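Side-chain contacts in alpha-1,2-mannosidase (PDB 2WW2), which hydrolyses alpha-mannosidic linkages with inversion of anomeric configuration, as a calcium-dependent glycoside hydrolase of family GH92 from a human gut symbiont: residues A[89-94]-A[196-201]; A[310-315]-A[319-324]; A[436-441]-A[511-516]; A[589-594]-A[601-606]. All coordinates share one frame; numbering follows the deposited sequence.

Interaction 1: residues A[89-94]-A[196-201]; sequences LKMSHK and GTYNGD
M91 lies along one face of the Y198 ring. M91 CB sits 3.9 Å from the Y198 ring centroid, 18° off the normal, a CH-pi contact made over the face; the ring atom nearest to M91 CB is Y198 CG, at 3.8 Å. CG of M91 has moved back toward the root of the tyrosine, 4.1 Å from Y198 CB. SD of M91 turns to a neighbour in its own loop, 3.7 Å from L89 CD1. Bends at chi2 (-55°) and chi3 (-67°) return CE of M91 to 3.8 Å from Y198 CB. The two side chains run past each other in opposite directions. At the far end of the tyrosine, S92 CB lies 3.7 Å from Y198 OH, while S92 OG accepts the backbone N-H of K94 in an ST turn. The other face of the ring is covered near its rim by G200 N, which places Y198 between the loop and its own following turn. Y198 ends strand 194-198, whose backbone pairs with strand 216-221; C216 touches both M91 and Y198. The contact thus lays the loop between strands 80-86 and 98-108 against this antiparallel region of the N-terminal domain.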
loop_
_atom_site.group_PDB
_atom_site.type_symbol
_atom_site.label_atom_id
_atom_site.label_comp_id
_atom_site.label_asym_id
_atom_site.label_seq_id
_atom_site.Cartn_x
_atom_site.Cartn_y
_atom_site.Cartn_z
ATOM N N LEU A 89 -50.483 -13.284 -7.278
ATOM C CA LEU A 89 -50.366 -11.948 -7.832
ATOM C C LEU A 89 -49.674 -11.035 -6.830
ATOM O O LEU A 89 -50.036 -11.027 -5.660
ATOM C CB LEU A 89 -51.759 -11.383 -8.117
ATOM C CG LEU A 89 -51.821 -9.936 -8.627
ATOM C CD1 LEU A 89 -51.096 -9.804 -9.969
ATOM C CD2 LEU A 89 -53.284 -9.482 -8.744
ATOM N N LYS A 90 -48.687 -10.266 -7.280
ATOM C CA LYS A 90 -48.068 -9.242 -6.429
ATOM C C LYS A 90 -47.937 -7.985 -7.273
ATOM O O LYS A 90 -47.450 -8.077 -8.397
ATOM C CB LYS A 90 -46.675 -9.690 -5.983
ATOM C CG LYS A 90 -46.682 -10.942 -5.096
ATOM C CD LYS A 90 -47.339 -10.636 -3.756
ATOM C CE LYS A 90 -47.315 -11.869 -2.836
ATOM N NZ LYS A 90 -47.941 -11.545 -1.532
ATOM N N MET A 91 -48.386 -6.831 -6.767
ATOM C CA MET A 91 -48.421 -5.618 -7.591
ATOM C C MET A 91 -47.170 -4.759 -7.445
ATOM O O MET A 91 -46.521 -4.435 -8.430
ATOM C CB MET A 91 -49.658 -4.744 -7.273
ATOM C CG MET A 91 -50.994 -5.471 -7.456
ATOM S SD MET A 91 -51.149 -6.170 -9.112
ATOM C CE MET A 91 -51.247 -4.690 -10.103
ATOM N N SER A 92 -46.866 -4.360 -6.216
ATOM C CA SER A 92 -45.774 -3.420 -5.958
ATOM C C SER A 92 -44.407 -4.015 -6.270
ATOM O O SER A 92 -44.161 -5.203 -6.024
ATOM C CB SER A 92 -45.804 -2.953 -4.502
ATOM O OG SER A 92 -44.666 -2.143 -4.217
ATOM N N HIS A 93 -43.519 -3.196 -6.822
ATOM C CA HIS A 93 -42.143 -3.639 -7.042
ATOM C C HIS A 93 -41.491 -4.174 -5.750
ATOM O O HIS A 93 -40.586 -4.999 -5.808
ATOM C CB HIS A 93 -41.299 -2.501 -7.632
ATOM C CG HIS A 93 -40.922 -1.442 -6.632
ATOM N ND1 HIS A 93 -41.762 -0.402 -6.286
ATOM C CD2 HIS A 93 -39.799 -1.277 -5.896
ATOM C CE1 HIS A 93 -41.159 0.380 -5.401
ATOM N NE2 HIS A 93 -39.969 -0.135 -5.141
ATOM N N LYS A 94 -41.957 -3.699 -4.589
ATOM C CA LYS A 94 -41.408 -4.124 -3.299
ATOM C C LYS A 94 -41.740 -5.567 -3.003
ATOM O O LYS A 94 -41.054 -6.198 -2.213
ATOM C CB LYS A 94 -41.973 -3.265 -2.168
ATOM C CG LYS A 94 -41.688 -1.775 -2.316
ATOM C CD LYS A 94 -40.502 -1.356 -1.468
ATOM C CE LYS A 94 -40.431 0.163 -1.340
ATOM N NZ LYS A 94 -39.149 0.583 -0.692
ATOM N N GLY A 196 -57.073 -5.527 -13.333
ATOM C CA GLY A 196 -57.276 -4.541 -12.281
ATOM C C GLY A 196 -56.131 -3.555 -12.227
ATOM O O GLY A 196 -55.115 -3.707 -12.921
ATOM N N THR A 197 -56.284 -2.531 -11.398
ATOM C CA THR A 197 -55.259 -1.518 -11.296
ATOM C C THR A 197 -54.818 -1.384 -9.857
ATOM O O THR A 197 -55.479 -1.876 -8.947
ATOM C CB THR A 197 -55.757 -0.156 -11.814
ATOM O OG1 THR A 197 -57.006 0.162 -11.185
ATOM C CG2 THR A 197 -55.952 -0.200 -13.322
ATOM N N TYR A 198 -53.706 -0.692 -9.656
ATOM C CA TYR A 198 -53.141 -0.489 -8.332
ATOM C C TYR A 198 -52.590 0.919 -8.350
ATOM O O TYR A 198 -51.940 1.318 -9.319
ATOM C CB TYR A 198 -52.020 -1.517 -8.101
ATOM C CG TYR A 198 -51.136 -1.313 -6.882
ATOM C CD1 TYR A 198 -51.561 -1.699 -5.610
ATOM C CD2 TYR A 198 -49.846 -0.800 -7.015
ATOM C CE1 TYR A 198 -50.741 -1.536 -4.503
ATOM C CE2 TYR A 198 -49.019 -0.635 -5.920
ATOM C CZ TYR A 198 -49.469 -1.003 -4.670
ATOM O OH TYR A 198 -48.648 -0.829 -3.590
ATOM N N ASN A 199 -52.857 1.670 -7.290
ATOM C CA ASN A 199 -52.494 3.083 -7.240
ATOM C C ASN A 199 -51.454 3.377 -6.165
ATOM O O ASN A 199 -51.313 4.523 -5.734
ATOM C CB ASN A 199 -53.730 3.929 -6.975
ATOM C CG ASN A 199 -54.336 3.646 -5.605
ATOM O OD1 ASN A 199 -53.811 2.828 -4.828
ATOM N ND2 ASN A 199 -55.444 4.311 -5.303
ATOM N N GLY A 200 -50.728 2.342 -5.740
ATOM C CA GLY A 200 -49.679 2.492 -4.740
ATOM C C GLY A 200 -50.223 2.255 -3.338
ATOM O O GLY A 200 -49.470 2.196 -2.370
ATOM N N ASP A 201 -51.537 2.121 -3.227
ATOM C CA ASP A 201 -52.154 1.904 -1.938
ATOM C C ASP A 201 -53.140 0.750 -1.986
ATOM O O ASP A 201 -53.131 -0.114 -1.123
ATOM C CB ASP A 201 -52.892 3.159 -1.509
ATOM C CG ASP A 201 -53.340 3.097 -0.065
ATOM O OD1 ASP A 201 -52.492 3.319 0.832
ATOM O OD2 ASP A 201 -54.537 2.848 0.170
#

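Interaction 2: residues A[310-315]-A[319-324]; sequences PVYYSP and NVHDGY
A beta hairpin, strands 310-313 and 320-322, forms one end of a five-stranded antiparallel sheet within the GH92 catalytic domain, with 320-322 at one edge of that sheet, as counted within this chain. Y312 and H321 make its hydrogen-bonded pair: Y312 N reaches H321 O at 2.9 Å and H321 N reaches Y312 O at 2.8 Å. Toward the turn, S314 N donates to N319 O; at the other end G323 N donates to P310 O at 3.0 Å. With chi1 at 62°, Y312 CG stands between its backbone N and carbonyl carbon, which carries the ring across the neighbouring strand. H321 CB covers one face of it, 3.9 Å from the centroid, whereas G323 O approaches the edge at 3.4 Å from CD2 of Y312. The imidazole of H321 is nearly parallel to the Y312 ring (16°) but displaced, with little of one over the other. S314 CB packs 3.5 Å from H321 CE1, and P310 CB meets Y324 CE1 at 3.8 Å. A water donates to Y312 OH and to D322 O, bridging the strands, and E363 of helix 347-364 hydrogen-bonds to Y312 OH and S314 OG. Polar bonds at the tyrosine's hydroxyl and carbon contacts on its ring thus restrain the same side chain, and the nearby carboxylate would be expected to polarise that hydroxyl.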
loop_
_atom_site.group_PDB
_atom_site.type_symbol
_atom_site.label_atom_id
_atom_site.label_comp_id
_atom_site.label_asym_id
_atom_site.label_seq_id
_atom_site.Cartn_x
_atom_site.Cartn_y
_atom_site.Cartn_z
ATOM N N PRO A 310 -38.028 11.580 -40.044
ATOM C CA PRO A 310 -37.474 11.578 -38.683
ATOM C C PRO A 310 -37.939 12.800 -37.907
ATOM O O PRO A 310 -37.824 13.927 -38.397
ATOM C CB PRO A 310 -35.954 11.639 -38.907
ATOM C CG PRO A 310 -35.802 12.318 -40.279
ATOM C CD PRO A 310 -37.014 11.874 -41.076
ATOM N N VAL A 311 -38.481 12.573 -36.716
ATOM C CA VAL A 311 -38.883 13.650 -35.831
ATOM C C VAL A 311 -38.439 13.275 -34.420
ATOM O O VAL A 311 -38.159 12.100 -34.133
ATOM C CB VAL A 311 -40.421 13.879 -35.842
ATOM C CG1 VAL A 311 -40.864 14.494 -37.161
ATOM C CG2 VAL A 311 -41.174 12.562 -35.592
ATOM N N TYR A 312 -38.347 14.265 -33.540
ATOM C CA TYR A 312 -38.024 13.968 -32.159
ATOM C C TYR A 312 -38.680 14.938 -31.208
ATOM O O TYR A 312 -38.887 16.120 -31.522
ATOM C CB TYR A 312 -36.497 13.942 -31.932
ATOM C CG TYR A 312 -35.792 15.267 -32.217
ATOM C CD1 TYR A 312 -35.601 16.202 -31.201
ATOM C CD2 TYR A 312 -35.322 15.575 -33.491
ATOM C CE1 TYR A 312 -34.966 17.420 -31.454
ATOM C CE2 TYR A 312 -34.681 16.807 -33.763
ATOM C CZ TYR A 312 -34.507 17.719 -32.730
ATOM O OH TYR A 312 -33.880 18.934 -32.954
ATOM N N TYR A 313 -39.023 14.409 -30.042
ATOM C CA TYR A 313 -39.326 15.212 -28.874
ATOM C C TYR A 313 -38.003 15.774 -28.371
ATOM O O TYR A 313 -37.073 15.016 -28.093
ATOM C CB TYR A 313 -39.931 14.328 -27.777
ATOM C CG TYR A 313 -40.066 15.027 -26.424
ATOM C CD1 TYR A 313 -41.096 15.931 -26.190
ATOM C CD2 TYR A 313 -39.182 14.753 -25.377
ATOM C CE1 TYR A 313 -41.247 16.557 -24.948
ATOM C CE2 TYR A 313 -39.317 15.382 -24.131
ATOM C CZ TYR A 313 -40.345 16.284 -23.926
ATOM O OH TYR A 313 -40.493 16.897 -22.695
ATOM N N SER A 314 -37.901 17.093 -28.245
ATOM C CA SER A 314 -36.665 17.659 -27.732
ATOM C C SER A 314 -36.609 17.601 -26.213
ATOM O O SER A 314 -37.480 18.175 -25.541
ATOM C CB SER A 314 -36.532 19.125 -28.158
ATOM O OG SER A 314 -35.407 19.692 -27.510
ATOM N N PRO A 315 -35.572 16.938 -25.653
ATOM C CA PRO A 315 -35.492 16.967 -24.202
ATOM C C PRO A 315 -34.864 18.270 -23.734
ATOM O O PRO A 315 -34.622 18.416 -22.536
ATOM C CB PRO A 315 -34.579 15.774 -23.863
ATOM C CG PRO A 315 -33.654 15.674 -25.052
ATOM C CD PRO A 315 -34.479 16.152 -26.261
ATOM N N ASN A 319 -40.511 20.683 -27.280
ATOM C CA ASN A 319 -41.269 20.678 -28.527
ATOM C C ASN A 319 -40.840 19.533 -29.443
ATOM O O ASN A 319 -39.788 18.928 -29.228
ATOM C CB ASN A 319 -41.096 22.024 -29.219
ATOM C CG ASN A 319 -41.696 23.153 -28.415
ATOM O OD1 ASN A 319 -41.110 24.224 -28.285
ATOM N ND2 ASN A 319 -42.862 22.913 -27.857
ATOM N N VAL A 320 -41.660 19.223 -30.447
ATOM C CA VAL A 320 -41.322 18.196 -31.434
ATOM C C VAL A 320 -40.652 18.895 -32.616
ATOM O O VAL A 320 -41.102 19.969 -33.039
ATOM C CB VAL A 320 -42.582 17.437 -31.908
ATOM C CG1 VAL A 320 -42.232 16.373 -32.967
ATOM C CG2 VAL A 320 -43.290 16.811 -30.718
ATOM N N HIS A 321 -39.570 18.314 -33.128
ATOM C CA HIS A 321 -38.819 18.927 -34.222
ATOM C C HIS A 321 -38.623 17.922 -35.351
ATOM O O HIS A 321 -38.686 16.725 -35.130
ATOM C CB HIS A 321 -37.422 19.338 -33.749
ATOM C CG HIS A 321 -37.407 20.437 -32.735
ATOM N ND1 HIS A 321 -37.605 20.212 -31.391
ATOM C CD2 HIS A 321 -37.152 21.760 -32.861
ATOM C CE1 HIS A 321 -37.509 21.355 -30.731
ATOM N NE2 HIS A 321 -37.236 22.311 -31.603
ATOM N N ASP A 322 -38.331 18.421 -36.546
ATOM C CA ASP A 322 -37.883 17.569 -37.641
ATOM C C ASP A 322 -36.391 17.343 -37.502
ATOM O O ASP A 322 -35.648 18.266 -37.170
ATOM C CB ASP A 322 -38.148 18.244 -39.003
ATOM C CG ASP A 322 -39.615 18.437 -39.280
ATOM O OD1 ASP A 322 -40.404 17.521 -39.005
ATOM O OD2 ASP A 322 -39.994 19.513 -39.783
ATOM N N GLY A 323 -35.940 16.118 -37.750
ATOM C CA GLY A 323 -34.522 15.866 -37.794
ATOM C C GLY A 323 -34.084 14.835 -36.765
ATOM O O GLY A 323 -34.845 13.929 -36.431
ATOM N N TYR A 324 -32.860 14.994 -36.274
ATOM C CA TYR A 324 -32.222 13.987 -35.425
ATOM C C TYR A 324 -31.858 14.540 -34.067
ATOM O O TYR A 324 -31.465 15.697 -33.924
ATOM C CB TYR A 324 -30.958 13.420 -36.088
ATOM C CG TYR A 324 -31.206 12.862 -37.473
ATOM C CD1 TYR A 324 -31.983 11.725 -37.647
ATOM C CD2 TYR A 324 -30.674 13.481 -38.608
ATOM C CE1 TYR A 324 -32.223 11.207 -38.911
ATOM C CE2 TYR A 324 -30.915 12.964 -39.882
ATOM C CZ TYR A 324 -31.684 11.827 -40.016
ATOM O OH TYR A 324 -31.938 11.294 -41.261
HETATM O O HOH W 1 -34.132 19.898 -35.574
#

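Interaction 3: residues A[436-441]-A[511-516]; sequences VPYPEV and GGPFTE
Y438 lays one face of its ring over P513, while G512 meets the outer half of the tyrosine obliquely. The tyrosine is swung out by a chi1 of -179°, with CG opposite the backbone N, and chi2 of 87° turns the ring broadside to its CA-CB stem. P513 CD then sits 4.0 Å from the ring centroid and only 6° off the normal, a CH-pi contact over the face. Nearer the stem, P513 CB is 4.0 Å from Y438 CG. Along the glycine, CE1 of Y438 comes within 3.4 Å of G512 C, and OH of Y438 within 3.4 Å of G512 CA. P439, joined to Y438 by a cis peptide, puts its CB over the opposite face, toward the rim, which leaves the ring between two prolines. In the catalytic domain the contact joins the loop between helices 427-433 and 444-465 to the loop before helix 519-522, where G512 and P513 are the central residues of a type II' beta turn, closed by F514 N donating to G511 O and packed against an aromatic ring.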
loop_
_atom_site.group_PDB
_atom_site.type_symbol
_atom_site.label_atom_id
_atom_site.label_comp_id
_atom_site.label_asym_id
_atom_site.label_seq_id
_atom_site.Cartn_x
_atom_site.Cartn_y
_atom_site.Cartn_z
ATOM N N VAL A 436 -7.586 27.827 -14.412
ATOM C CA VAL A 436 -8.674 27.941 -13.454
ATOM C C VAL A 436 -8.107 27.744 -12.044
ATOM O O VAL A 436 -7.385 26.759 -11.803
ATOM C CB VAL A 436 -9.778 26.885 -13.701
ATOM C CG1 VAL A 436 -10.954 27.114 -12.760
ATOM C CG2 VAL A 436 -10.228 26.906 -15.169
ATOM N N PRO A 437 -8.416 28.682 -11.114
ATOM C CA PRO A 437 -7.800 28.614 -9.787
ATOM C C PRO A 437 -8.609 27.789 -8.789
ATOM O O PRO A 437 -9.840 27.733 -8.867
ATOM C CB PRO A 437 -7.759 30.081 -9.353
ATOM C CG PRO A 437 -9.031 30.654 -9.955
ATOM C CD PRO A 437 -9.094 29.979 -11.339
ATOM N N TYR A 438 -7.891 27.143 -7.869
ATOM C CA TYR A 438 -8.474 26.384 -6.752
ATOM C C TYR A 438 -7.940 27.053 -5.479
ATOM O O TYR A 438 -6.796 27.448 -5.445
ATOM C CB TYR A 438 -8.024 24.914 -6.823
ATOM C CG TYR A 438 -8.599 24.055 -5.713
ATOM C CD1 TYR A 438 -9.847 23.449 -5.853
ATOM C CD2 TYR A 438 -7.915 23.877 -4.521
ATOM C CE1 TYR A 438 -10.389 22.683 -4.838
ATOM C CE2 TYR A 438 -8.459 23.111 -3.477
ATOM C CZ TYR A 438 -9.685 22.523 -3.651
ATOM O OH TYR A 438 -10.224 21.768 -2.644
ATOM N N PRO A 439 -8.755 27.152 -4.409
ATOM C CA PRO A 439 -10.057 26.541 -4.172
ATOM C C PRO A 439 -11.235 27.351 -4.717
ATOM O O PRO A 439 -12.382 26.996 -4.459
ATOM C CB PRO A 439 -10.124 26.471 -2.640
ATOM C CG PRO A 439 -9.354 27.726 -2.196
ATOM C CD PRO A 439 -8.322 27.999 -3.280
ATOM N N GLU A 440 -10.965 28.420 -5.462
ATOM C CA GLU A 440 -12.035 29.228 -6.052
ATOM C C GLU A 440 -13.013 28.415 -6.899
ATOM O O GLU A 440 -14.209 28.686 -6.905
ATOM C CB GLU A 440 -11.449 30.345 -6.907
ATOM C CG GLU A 440 -10.749 31.444 -6.099
ATOM C CD GLU A 440 -9.293 31.131 -5.800
ATOM O OE1 GLU A 440 -8.855 29.989 -6.062
ATOM O OE2 GLU A 440 -8.583 32.034 -5.298
ATOM N N VAL A 441 -12.500 27.435 -7.640
ATOM C CA VAL A 441 -13.355 26.591 -8.478
ATOM C C VAL A 441 -13.021 25.132 -8.204
ATOM O O VAL A 441 -11.858 24.748 -8.257
ATOM C CB VAL A 441 -13.131 26.897 -9.988
ATOM C CG1 VAL A 441 -14.025 26.017 -10.860
ATOM C CG2 VAL A 441 -13.371 28.380 -10.296
ATOM N N GLY A 511 -8.788 14.385 -5.479
ATOM C CA GLY A 511 -9.822 15.361 -5.171
ATOM C C GLY A 511 -9.270 16.757 -5.277
ATOM O O GLY A 511 -8.250 16.957 -5.913
ATOM N N GLY A 512 -9.944 17.713 -4.645
ATOM C CA GLY A 512 -9.509 19.103 -4.656
ATOM C C GLY A 512 -9.532 19.656 -6.073
ATOM O O GLY A 512 -10.588 19.704 -6.715
ATOM N N PRO A 513 -8.365 20.063 -6.582
ATOM C CA PRO A 513 -8.252 20.598 -7.944
ATOM C C PRO A 513 -8.317 19.505 -9.011
ATOM O O PRO A 513 -8.325 19.813 -10.208
ATOM C CB PRO A 513 -6.849 21.200 -7.955
ATOM C CG PRO A 513 -6.078 20.299 -7.011
ATOM C CD PRO A 513 -7.065 20.056 -5.881
ATOM N N PHE A 514 -8.352 18.242 -8.584
ATOM C CA PHE A 514 -8.419 17.144 -9.531
ATOM C C PHE A 514 -9.775 16.471 -9.511
ATOM O O PHE A 514 -10.524 16.596 -8.543
ATOM C CB PHE A 514 -7.302 16.121 -9.287
ATOM C CG PHE A 514 -5.925 16.695 -9.429
ATOM C CD1 PHE A 514 -5.423 17.035 -10.680
ATOM C CD2 PHE A 514 -5.142 16.935 -8.308
ATOM C CE1 PHE A 514 -4.144 17.601 -10.805
ATOM C CE2 PHE A 514 -3.858 17.493 -8.438
ATOM C CZ PHE A 514 -3.370 17.818 -9.676
ATOM N N THR A 515 -10.058 15.747 -10.592
ATOM C CA THR A 515 -11.318 15.063 -10.829
ATOM C C THR A 515 -11.034 13.576 -10.962
ATOM O O THR A 515 -10.311 13.173 -11.854
ATOM C CB THR A 515 -11.912 15.554 -12.183
ATOM O OG1 THR A 515 -12.415 16.884 -12.039
ATOM C CG2 THR A 515 -13.019 14.658 -12.678
ATOM N N GLU A 516 -11.573 12.761 -10.064
ATOM C CA GLU A 516 -11.479 11.307 -10.233
ATOM C C GLU A 516 -10.043 10.798 -10.339
ATOM O O GLU A 516 -9.771 9.828 -11.042
ATOM C CB GLU A 516 -12.231 10.900 -11.497
ATOM C CG GLU A 516 -13.705 11.243 -11.432
ATOM C CD GLU A 516 -14.499 10.113 -10.867
ATOM O OE1 GLU A 516 -14.715 9.134 -11.618
ATOM O OE2 GLU A 516 -14.887 10.200 -9.679
#

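Interaction 4: residues A[589-594]-A[601-606]; sequences HAIYLY and WKTQYH
T603 and Y594 carry the centre of this contact. T603 OG1 donates to I591 O over 2.8 Å, in the carbonyl plane. T603 OG1 also lies at the edge of the Y594 ring, in its plane, 3.2 Å from Y594 CB. K602 supplies the cover for that ring: its CB stands 3.5 Å from the centroid, 6° off the normal, a CH-pi contact over the ring's centre. Farther out, K602 CD reaches 3.5 Å from Y594 CE1, because the lysine is extended beyond CG and crosses the tyrosine at about a right angle. H606, one turn along the helix, brings CD2 to 4.0 Å from Y594 CE2; the two ring planes are 17° apart yet displaced, with little stacking. T603 CG2, directed by a chi1 of -73° that leaves this methyl opposite the backbone N, meets Y592 CD1 at 4.0 Å. I591 CG2 lies 4.1 Å from H606 CB, and I591 CD1 approaches the H606 backbone. The contact packs helix 600-613 against the chain just before it, in a catalytic domain whose six-hairpin clan is consistent with an (alpha/alpha)6 fold. Beyond the first shell, D548 of helix 540-551 is shared: OD1 hydrogen-bonds to Y594 OH and OD2 forms a salt bridge with K602 NZ. F551 of that helix packs against I591 and Y594 and meets the H606 ring, while S638 holds Y592 OH.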
loop_
_atom_site.group_PDB
_atom_site.type_symbol
_atom_site.label_atom_id
_atom_site.label_comp_id
_atom_site.label_asym_id
_atom_site.label_seq_id
_atom_site.Cartn_x
_atom_site.Cartn_y
_atom_site.Cartn_z
ATOM N N HIS A 589 -4.771 7.163 -22.724
ATOM C CA HIS A 589 -3.895 7.248 -23.901
ATOM C C HIS A 589 -2.423 6.995 -23.573
ATOM O O HIS A 589 -1.600 6.877 -24.473
ATOM C CB HIS A 589 -3.995 8.647 -24.496
ATOM C CG HIS A 589 -3.317 9.688 -23.660
ATOM N ND1 HIS A 589 -3.817 10.110 -22.448
ATOM C CD2 HIS A 589 -2.156 10.360 -23.841
ATOM C CE1 HIS A 589 -3.002 11.011 -21.922
ATOM N NE2 HIS A 589 -1.984 11.176 -22.748
ATOM N N ALA A 590 -2.080 6.911 -22.287
ATOM C CA ALA A 590 -0.667 7.062 -21.900
ATOM C C ALA A 590 0.258 5.957 -22.418
ATOM O O ALA A 590 1.417 6.215 -22.744
ATOM C CB ALA A 590 -0.531 7.228 -20.383
ATOM N N ILE A 591 -0.235 4.726 -22.500
ATOM C CA ILE A 591 0.607 3.655 -23.030
ATOM C C ILE A 591 1.108 3.954 -24.444
ATOM O O ILE A 591 2.187 3.498 -24.833
ATOM C CB ILE A 591 -0.102 2.289 -23.027
ATOM C CG1 ILE A 591 -0.140 1.756 -21.608
ATOM C CG2 ILE A 591 0.684 1.299 -23.878
ATOM C CD1 ILE A 591 -0.767 0.348 -21.493
ATOM N N TYR A 592 0.348 4.750 -25.195
ATOM C CA TYR A 592 0.722 5.048 -26.579
ATOM C C TYR A 592 1.753 6.160 -26.669
ATOM O O TYR A 592 2.245 6.441 -27.763
ATOM C CB TYR A 592 -0.508 5.424 -27.420
ATOM C CG TYR A 592 -1.387 4.225 -27.739
ATOM C CD1 TYR A 592 -1.129 3.431 -28.859
ATOM C CD2 TYR A 592 -2.442 3.872 -26.905
ATOM C CE1 TYR A 592 -1.908 2.320 -29.154
ATOM C CE2 TYR A 592 -3.232 2.746 -27.180
ATOM C CZ TYR A 592 -2.945 1.976 -28.308
ATOM O OH TYR A 592 -3.723 0.872 -28.607
ATOM N N LEU A 593 2.083 6.793 -25.548
ATOM C CA LEU A 593 2.977 7.966 -25.597
ATOM C C LEU A 593 4.409 7.590 -25.992
ATOM O O LEU A 593 5.152 8.421 -26.497
ATOM C CB LEU A 593 2.941 8.754 -24.282
ATOM C CG LEU A 593 1.639 9.526 -24.018
ATOM C CD1 LEU A 593 1.606 10.117 -22.589
ATOM C CD2 LEU A 593 1.470 10.623 -25.033
ATOM N N TYR A 594 4.806 6.341 -25.774
ATOM C CA TYR A 594 6.135 5.922 -26.224
ATOM C C TYR A 594 6.309 6.104 -27.736
ATOM O O TYR A 594 7.435 6.235 -28.195
ATOM C CB TYR A 594 6.424 4.481 -25.881
ATOM C CG TYR A 594 6.483 4.132 -24.398
ATOM C CD1 TYR A 594 7.618 4.408 -23.634
ATOM C CD2 TYR A 594 5.437 3.453 -23.791
ATOM C CE1 TYR A 594 7.693 4.036 -22.295
ATOM C CE2 TYR A 594 5.490 3.087 -22.439
ATOM C CZ TYR A 594 6.615 3.381 -21.703
ATOM O OH TYR A 594 6.670 3.003 -20.377
ATOM N N TRP A 601 8.461 0.168 -29.117
ATOM C CA TRP A 601 8.448 -1.215 -28.635
ATOM C C TRP A 601 7.870 -1.328 -27.233
ATOM O O TRP A 601 7.273 -2.343 -26.900
ATOM C CB TRP A 601 9.835 -1.877 -28.716
ATOM C CG TRP A 601 10.936 -1.175 -27.954
ATOM C CD1 TRP A 601 11.329 -1.410 -26.666
ATOM C CD2 TRP A 601 11.803 -0.151 -28.459
ATOM N NE1 TRP A 601 12.374 -0.575 -26.329
ATOM C CE2 TRP A 601 12.687 0.204 -27.414
ATOM C CE3 TRP A 601 11.910 0.508 -29.687
ATOM C CZ2 TRP A 601 13.668 1.186 -27.565
ATOM C CZ3 TRP A 601 12.898 1.485 -29.836
ATOM C CH2 TRP A 601 13.760 1.811 -28.780
ATOM N N LYS A 602 8.037 -0.284 -26.422
ATOM C CA LYS A 602 7.444 -0.264 -25.090
ATOM C C LYS A 602 5.904 -0.142 -25.125
ATOM O O LYS A 602 5.215 -0.765 -24.336
ATOM C CB LYS A 602 8.092 0.830 -24.235
ATOM C CG LYS A 602 9.575 0.526 -23.910
ATOM C CD LYS A 602 10.163 1.572 -22.926
ATOM C CE LYS A 602 11.572 1.201 -22.448
ATOM N NZ LYS A 602 12.123 2.348 -21.663
ATOM N N THR A 603 5.384 0.660 -26.050
ATOM C CA THR A 603 3.953 0.710 -26.327
ATOM C C THR A 603 3.465 -0.685 -26.688
ATOM O O THR A 603 2.483 -1.170 -26.131
ATOM C CB THR A 603 3.649 1.687 -27.507
ATOM O OG1 THR A 603 3.812 3.037 -27.058
ATOM C CG2 THR A 603 2.224 1.500 -28.010
ATOM N N GLN A 604 4.200 -1.351 -27.575
ATOM C CA GLN A 604 3.810 -2.663 -28.055
ATOM C C GLN A 604 3.765 -3.678 -26.902
ATOM O O GLN A 604 2.797 -4.444 -26.770
ATOM C CB GLN A 604 4.782 -3.126 -29.141
ATOM C CG GLN A 604 4.666 -2.333 -30.448
ATOM C CD GLN A 604 5.974 -2.293 -31.247
ATOM O OE1 GLN A 604 6.836 -3.180 -31.131
ATOM N NE2 GLN A 604 6.126 -1.255 -32.065
ATOM N N TYR A 605 4.802 -3.684 -26.068
ATOM C CA TYR A 605 4.854 -4.637 -24.958
ATOM C C TYR A 605 3.730 -4.400 -23.951
ATOM O O TYR A 605 2.984 -5.326 -23.622
ATOM C CB TYR A 605 6.202 -4.597 -24.227
ATOM C CG TYR A 605 6.184 -5.458 -22.993
ATOM C CD1 TYR A 605 6.348 -6.838 -23.086
ATOM C CD2 TYR A 605 5.941 -4.904 -21.746
ATOM C CE1 TYR A 605 6.312 -7.646 -21.952
ATOM C CE2 TYR A 605 5.890 -5.700 -20.605
ATOM C CZ TYR A 605 6.075 -7.064 -20.715
ATOM O OH TYR A 605 6.024 -7.840 -19.578
ATOM N N HIS A 606 3.629 -3.173 -23.451
ATOM C CA HIS A 606 2.686 -2.853 -22.380
ATOM C C HIS A 606 1.231 -2.964 -22.799
ATOM O O HIS A 606 0.385 -3.436 -22.038
ATOM C CB HIS A 606 2.962 -1.466 -21.810
ATOM C CG HIS A 606 4.233 -1.396 -21.022
ATOM N ND1 HIS A 606 4.424 -2.115 -19.862
ATOM C CD2 HIS A 606 5.381 -0.706 -21.234
ATOM C CE1 HIS A 606 5.636 -1.870 -19.392
ATOM N NE2 HIS A 606 6.236 -1.017 -20.206
#

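The four contacts come in series along the chain, each closing before the next opens. Interaction 1 belongs to the N-terminal GH92 domain; interactions 2, 3 and 4 all fall within the catalytic domain. Measured between centres, interaction 1 stands about 34 Å from interaction 2 and about 56 Å from interaction 4, which lies across the chain's centre. Interactions 3 and 4 are the closest pair, with centres about 29 Å and nearest atoms about 13 Å apart, so no two touch. Antiparallel strands frame interactions 1 and 2, whereas helices 444-465 and 600-613 frame interactions 3 and 4. They therefore sample separate regions of the enzyme, one in the N-terminal part and three in the catalytic part.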